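Local structure of uracil-dna glycosylase (4UQM) at residues L23-D26 against W27-L31; P33-A37 against P38-E42. The protein is a bacterial uracil-DNA glycosylase, a DNA-binding enzyme of the UDG-like superfamily built round a central four-stranded parallel sheet flanked by helices. The protein carries 1 engineered substitution. All coordinates share one frame; numbering follows the deposited sequence.

Both contacts are local and follow one another along the chain, interaction 1 in the first turns of helix 25-35 and interaction 2 where that helix gives way to helix 38-53. Their centres lie 15 Å apart on the same side of the chain's centre, and they meet directly, Leu23 and Gln28 of the first packing on Phe35 of the second. Helix 160-172 receives side chains from both. Their nearest atoms lie about 23 and 17 Å from the bound nucleic acid. Together the two contacts shape an N-terminal pair of helices packed against helix 160-172, well away from the bound nucleic acid.

Interaction 1 (L23-D26 against W27-L31); sequences LPED and WQEAL
Pro24, at the N-cap position, starts helix 25-35: its carbonyl oxygen takes the Gln28 N-H at 3.1 Å. Glu29 N to Glu25 O and Ala30 N to Asp26 O repeat this i to i+4 pattern. The Pro24 ring lies beside Trp27 and points the same way; Pro24 CG meets the indole edge, 3.8 Å from Trp27 CD1. Asp26 CG stands between its own N and carbonyl carbon (chi1 55°), which turns the carboxylate back along the helix, where OD1 accepts a weak bond from Trp27 N. The main partners of that carboxylate are the backbone N-H groups of Leu72 and Gly73, while Trp27 NE1 is bonded to Thr70 O. Gln28 bends at chi2 (-67°) and crosses Leu23 at about a right angle, bringing Gln28 OE1 3.3 Å from Leu23 CD1 as Gln28 NE2 reaches Pro20 O. On the exposed side, Glu25 OE2 and Glu29 OE2 approach to 2.5 Å, their carboxylate planes 66° apart. So short an oxygen pair suggests that one of the two acids carries a proton, whereas the charge of Asp26 is probably eased by the two N-H groups it accepts from the 72-73 loop.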
loop_
_atom_site.group_PDB
_atom_site.type_symbol
_atom_site.label_atom_id
_atom_site.label_comp_id
_atom_site.label_asym_id
_atom_site.label_seq_id
_atom_site.Cartn_x
_atom_site.Cartn_y
_atom_site.Cartn_z
ATOM N N LEU A 23 8.731 6.025 -13.305
ATOM C CA LEU A 23 8.506 4.700 -12.732
ATOM C C LEU A 23 9.669 3.790 -13.080
ATOM O O LEU A 23 10.300 3.932 -14.162
ATOM C CB LEU A 23 7.221 4.056 -13.263
ATOM C CG LEU A 23 5.899 4.792 -13.035
ATOM C CD1 LEU A 23 4.782 3.998 -13.606
ATOM C CD2 LEU A 23 5.712 5.033 -11.554
ATOM N N PRO A 24 10.012 2.874 -12.155
ATOM C CA PRO A 24 10.980 1.846 -12.484
ATOM C C PRO A 24 10.554 1.134 -13.765
ATOM O O PRO A 24 9.367 0.955 -14.037
ATOM C CB PRO A 24 10.918 0.901 -11.268
ATOM C CG PRO A 24 10.441 1.751 -10.164
ATOM C CD PRO A 24 9.489 2.723 -10.776
ATOM N N GLU A 25 11.515 0.722 -14.584
ATOM C CA GLU A 25 11.216 0.132 -15.887
ATOM C C GLU A 25 10.399 -1.130 -15.775
ATOM O O GLU A 25 9.590 -1.398 -16.637
ATOM C CB GLU A 25 12.531 -0.248 -16.612
ATOM C CG GLU A 25 12.405 -1.015 -17.955
ATOM C CD GLU A 25 13.680 -1.721 -18.437
ATOM O OE1 GLU A 25 14.763 -1.573 -17.821
ATOM O OE2 GLU A 25 13.637 -2.444 -19.468
ATOM N N ASP A 26 10.636 -1.924 -14.732
ATOM C CA ASP A 26 9.878 -3.166 -14.571
ATOM C C ASP A 26 8.395 -2.910 -14.374
ATOM O O ASP A 26 7.571 -3.602 -14.972
ATOM C CB ASP A 26 10.489 -4.118 -13.519
ATOM C CG ASP A 26 10.696 -3.523 -12.151
ATOM O OD1 ASP A 26 10.131 -2.468 -11.764
ATOM O OD2 ASP A 26 11.452 -4.220 -11.402
ATOM N N TRP A 27 8.063 -1.904 -13.579
ATOM C CA TRP A 27 6.660 -1.503 -13.441
ATOM C C TRP A 27 6.110 -0.957 -14.758
ATOM O O TRP A 27 4.976 -1.281 -15.150
ATOM C CB TRP A 27 6.465 -0.461 -12.363
ATOM C CG TRP A 27 6.499 -0.934 -10.947
ATOM C CD1 TRP A 27 7.297 -0.436 -9.943
ATOM C CD2 TRP A 27 5.662 -1.947 -10.334
ATOM N NE1 TRP A 27 7.015 -1.093 -8.743
ATOM C CE2 TRP A 27 6.036 -2.031 -8.975
ATOM C CE3 TRP A 27 4.650 -2.787 -10.811
ATOM C CZ2 TRP A 27 5.405 -2.906 -8.078
ATOM C CZ3 TRP A 27 4.014 -3.623 -9.934
ATOM C CH2 TRP A 27 4.415 -3.709 -8.582
ATOM N N GLN A 28 6.897 -0.144 -15.470
ATOM C CA GLN A 28 6.403 0.422 -16.722
ATOM C C GLN A 28 6.051 -0.686 -17.705
ATOM O O GLN A 28 5.005 -0.643 -18.363
ATOM C CB GLN A 28 7.427 1.365 -17.353
ATOM C CG GLN A 28 7.763 2.703 -16.680
ATOM C CD GLN A 28 6.649 3.785 -16.627
ATOM O OE1 GLN A 28 5.439 3.483 -16.752
ATOM N NE2 GLN A 28 7.065 5.075 -16.408
ATOM N N GLU A 29 6.907 -1.693 -17.802
ATOM C CA GLU A 29 6.646 -2.817 -18.701
ATOM C C GLU A 29 5.448 -3.647 -18.298
ATOM O O GLU A 29 4.612 -4.000 -19.133
ATOM C CB GLU A 29 7.895 -3.693 -18.865
ATOM C CG GLU A 29 9.011 -2.968 -19.567
ATOM C CD GLU A 29 10.276 -3.784 -19.740
ATOM O OE1 GLU A 29 10.229 -5.021 -19.588
ATOM O OE2 GLU A 29 11.322 -3.153 -20.060
ATOM N N ALA A 30 5.332 -3.930 -17.011
ATOM C CA ALA A 30 4.198 -4.745 -16.506
ATOM C C ALA A 30 2.879 -4.025 -16.642
ATOM O O ALA A 30 1.866 -4.635 -16.961
ATOM C CB ALA A 30 4.439 -5.160 -15.076
ATOM N N LEU A 31 2.882 -2.706 -16.436
ATOM C CA LEU A 31 1.631 -1.964 -16.349
ATOM C C LEU A 31 1.280 -1.180 -17.610
ATOM O O LEU A 31 0.199 -0.606 -17.666
ATOM C CB LEU A 31 1.678 -1.031 -15.130
ATOM C CG LEU A 31 1.901 -1.732 -13.792
ATOM C CD1 LEU A 31 2.176 -0.724 -12.702
ATOM C CD2 LEU A 31 0.727 -2.662 -13.469
#

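Interaction 2 (P33-A37 against P38-E42); sequences PEFSA and PYFHE
Phe35 and Phe40 form a T-shaped pair across the turn between two helices. The two side chains run side by side and point the same way, yet their ring planes are 75° apart and their centroids 5.4 Å, the edge of Phe35 turned to the face of Phe40. CD1 of Phe35 does the touching: it sits over that face, displaced toward the rim, 3.7 Å from Phe40 CZ. CG of Phe40 lies anti to its backbone N (chi1 -170°), which swings the ring toward Phe35. The path of the chain itself brings Phe40 CB 3.0 Å from Glu34 O, a carbonyl that also accepts the backbone N-H of Ala37. Phe35 packs further on Ile19, Pro20 and Leu23, and both rings are buried.

Glu34 and Tyr39 make the polar half of the contact. The Glu34 chain folds at chi2 and lays OE1 in the plane of the Tyr39 ring, at its edge, where the phenol OH donates to it at 2.7 Å. The bond uses the anti lone pair of OE1, the one away from the other carboxylate oxygen. Carboxylate and ring planes are inclined by 40°. Ala37 CB rests against the same side chain, 3.7 Å from Tyr39 CD2, and both Glu34 and Tyr39 lean on Phe163 of helix 160-172. The Tyr39 ring also makes an edge-to-face pair with His162.

The backbone closes the turn through Ala37 O, which accepts His41 N at 3.1 Å and Phe40 N through a weak bond. This is a short helix-to-helix connection, with the second helix N-capped at Ala37 and a proline, Pro38, in its first turn; it joins the first two helices of the modelled chain.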
loop_
_atom_site.group_PDB
_atom_site.type_symbol
_atom_site.label_atom_id
_atom_site.label_comp_id
_atom_site.label_asym_id
_atom_site.label_seq_id
_atom_site.Cartn_x
_atom_site.Cartn_y
_atom_site.Cartn_z
ATOM N N PRO A 33 -0.062 -2.033 -20.359
ATOM C CA PRO A 33 -1.418 -2.239 -20.868
ATOM C C PRO A 33 -2.494 -1.472 -20.081
ATOM O O PRO A 33 -3.537 -1.123 -20.631
ATOM C CB PRO A 33 -1.630 -3.758 -20.719
ATOM C CG PRO A 33 -0.251 -4.315 -20.770
ATOM C CD PRO A 33 0.564 -3.325 -20.004
ATOM N N GLU A 34 -2.259 -1.253 -18.791
ATOM C CA GLU A 34 -3.195 -0.490 -17.971
ATOM C C GLU A 34 -3.193 0.983 -18.392
ATOM O O GLU A 34 -4.259 1.584 -18.611
ATOM C CB GLU A 34 -2.830 -0.587 -16.492
ATOM C CG GLU A 34 -2.591 -2.026 -16.006
ATOM C CD GLU A 34 -3.621 -3.008 -16.475
ATOM O OE1 GLU A 34 -4.835 -2.714 -16.373
ATOM O OE2 GLU A 34 -3.241 -4.132 -16.890
ATOM N N PHE A 35 -2.004 1.570 -18.527
ATOM C CA PHE A 35 -1.914 2.994 -18.872
ATOM C C PHE A 35 -2.488 3.300 -20.242
ATOM O O PHE A 35 -2.864 4.423 -20.529
ATOM C CB PHE A 35 -0.471 3.496 -18.761
ATOM C CG PHE A 35 0.137 3.284 -17.379
ATOM C CD1 PHE A 35 -0.535 3.679 -16.272
ATOM C CD2 PHE A 35 1.406 2.724 -17.210
ATOM C CE1 PHE A 35 0.009 3.493 -14.998
ATOM C CE2 PHE A 35 1.953 2.560 -15.958
ATOM C CZ PHE A 35 1.248 2.894 -14.845
ATOM N N SER A 36 -2.585 2.252 -21.066
ATOM C CA SER A 36 -3.123 2.310 -22.419
ATOM C C SER A 36 -4.630 1.981 -22.522
ATOM O O SER A 36 -5.208 2.135 -23.572
ATOM C CB SER A 36 -2.302 1.362 -23.341
ATOM O OG SER A 36 -0.870 1.479 -23.160
ATOM N N ALA A 37 -5.246 1.498 -21.439
ATOM C CA ALA A 37 -6.565 0.922 -21.472
ATOM C C ALA A 37 -7.678 1.950 -21.393
ATOM O O ALA A 37 -7.543 2.964 -20.688
ATOM C CB ALA A 37 -6.701 -0.072 -20.328
ATOM N N PRO A 38 -8.819 1.659 -22.057
ATOM C CA PRO A 38 -9.964 2.544 -21.895
ATOM C C PRO A 38 -10.396 2.820 -20.433
ATOM O O PRO A 38 -10.658 3.999 -20.102
ATOM C CB PRO A 38 -11.047 1.861 -22.731
ATOM C CG PRO A 38 -10.300 1.120 -23.775
ATOM C CD PRO A 38 -9.065 0.632 -23.092
ATOM N N TYR A 39 -10.436 1.808 -19.552
ATOM C CA TYR A 39 -10.878 2.067 -18.180
ATOM C C TYR A 39 -9.971 3.096 -17.488
ATOM O O TYR A 39 -10.414 3.867 -16.637
ATOM C CB TYR A 39 -10.949 0.786 -17.307
ATOM C CG TYR A 39 -9.620 0.372 -16.704
ATOM C CD1 TYR A 39 -9.183 0.908 -15.489
ATOM C CD2 TYR A 39 -8.787 -0.566 -17.362
ATOM C CE1 TYR A 39 -7.979 0.597 -14.926
ATOM C CE2 TYR A 39 -7.562 -0.895 -16.802
ATOM C CZ TYR A 39 -7.153 -0.278 -15.614
ATOM O OH TYR A 39 -5.973 -0.600 -15.062
ATOM N N PHE A 40 -8.692 3.102 -17.839
ATOM C CA PHE A 40 -7.738 3.965 -17.186
ATOM C C PHE A 40 -7.864 5.389 -17.708
ATOM O O PHE A 40 -7.708 6.370 -16.950
ATOM C CB PHE A 40 -6.312 3.410 -17.353
ATOM C CG PHE A 40 -5.306 4.108 -16.524
ATOM C CD1 PHE A 40 -5.086 3.736 -15.197
ATOM C CD2 PHE A 40 -4.586 5.152 -17.035
ATOM C CE1 PHE A 40 -4.158 4.415 -14.436
ATOM C CE2 PHE A 40 -3.693 5.825 -16.254
ATOM C CZ PHE A 40 -3.482 5.473 -14.959
ATOM N N HIS A 41 -8.185 5.511 -18.984
ATOM C CA HIS A 41 -8.478 6.815 -19.549
ATOM C C HIS A 41 -9.713 7.405 -18.843
ATOM O O HIS A 41 -9.743 8.565 -18.510
ATOM C CB HIS A 41 -8.743 6.700 -21.067
ATOM C CG HIS A 41 -9.037 8.009 -21.728
ATOM N ND1 HIS A 41 -8.053 8.752 -22.351
ATOM C CD2 HIS A 41 -10.199 8.680 -21.930
ATOM C CE1 HIS A 41 -8.590 9.849 -22.855
ATOM N NE2 HIS A 41 -9.894 9.821 -22.622
ATOM N N GLU A 42 -10.744 6.584 -18.664
ATOM C CA GLU A 42 -11.976 7.031 -17.981
ATOM C C GLU A 42 -11.720 7.385 -16.515
ATOM O O GLU A 42 -12.227 8.405 -16.038
ATOM C CB GLU A 42 -13.105 6.007 -18.093
ATOM C CG GLU A 42 -13.642 5.803 -19.509
ATOM C CD GLU A 42 -14.062 7.079 -20.233
ATOM O OE1 GLU A 42 -14.672 7.960 -19.607
ATOM O OE2 GLU A 42 -13.787 7.223 -21.449
#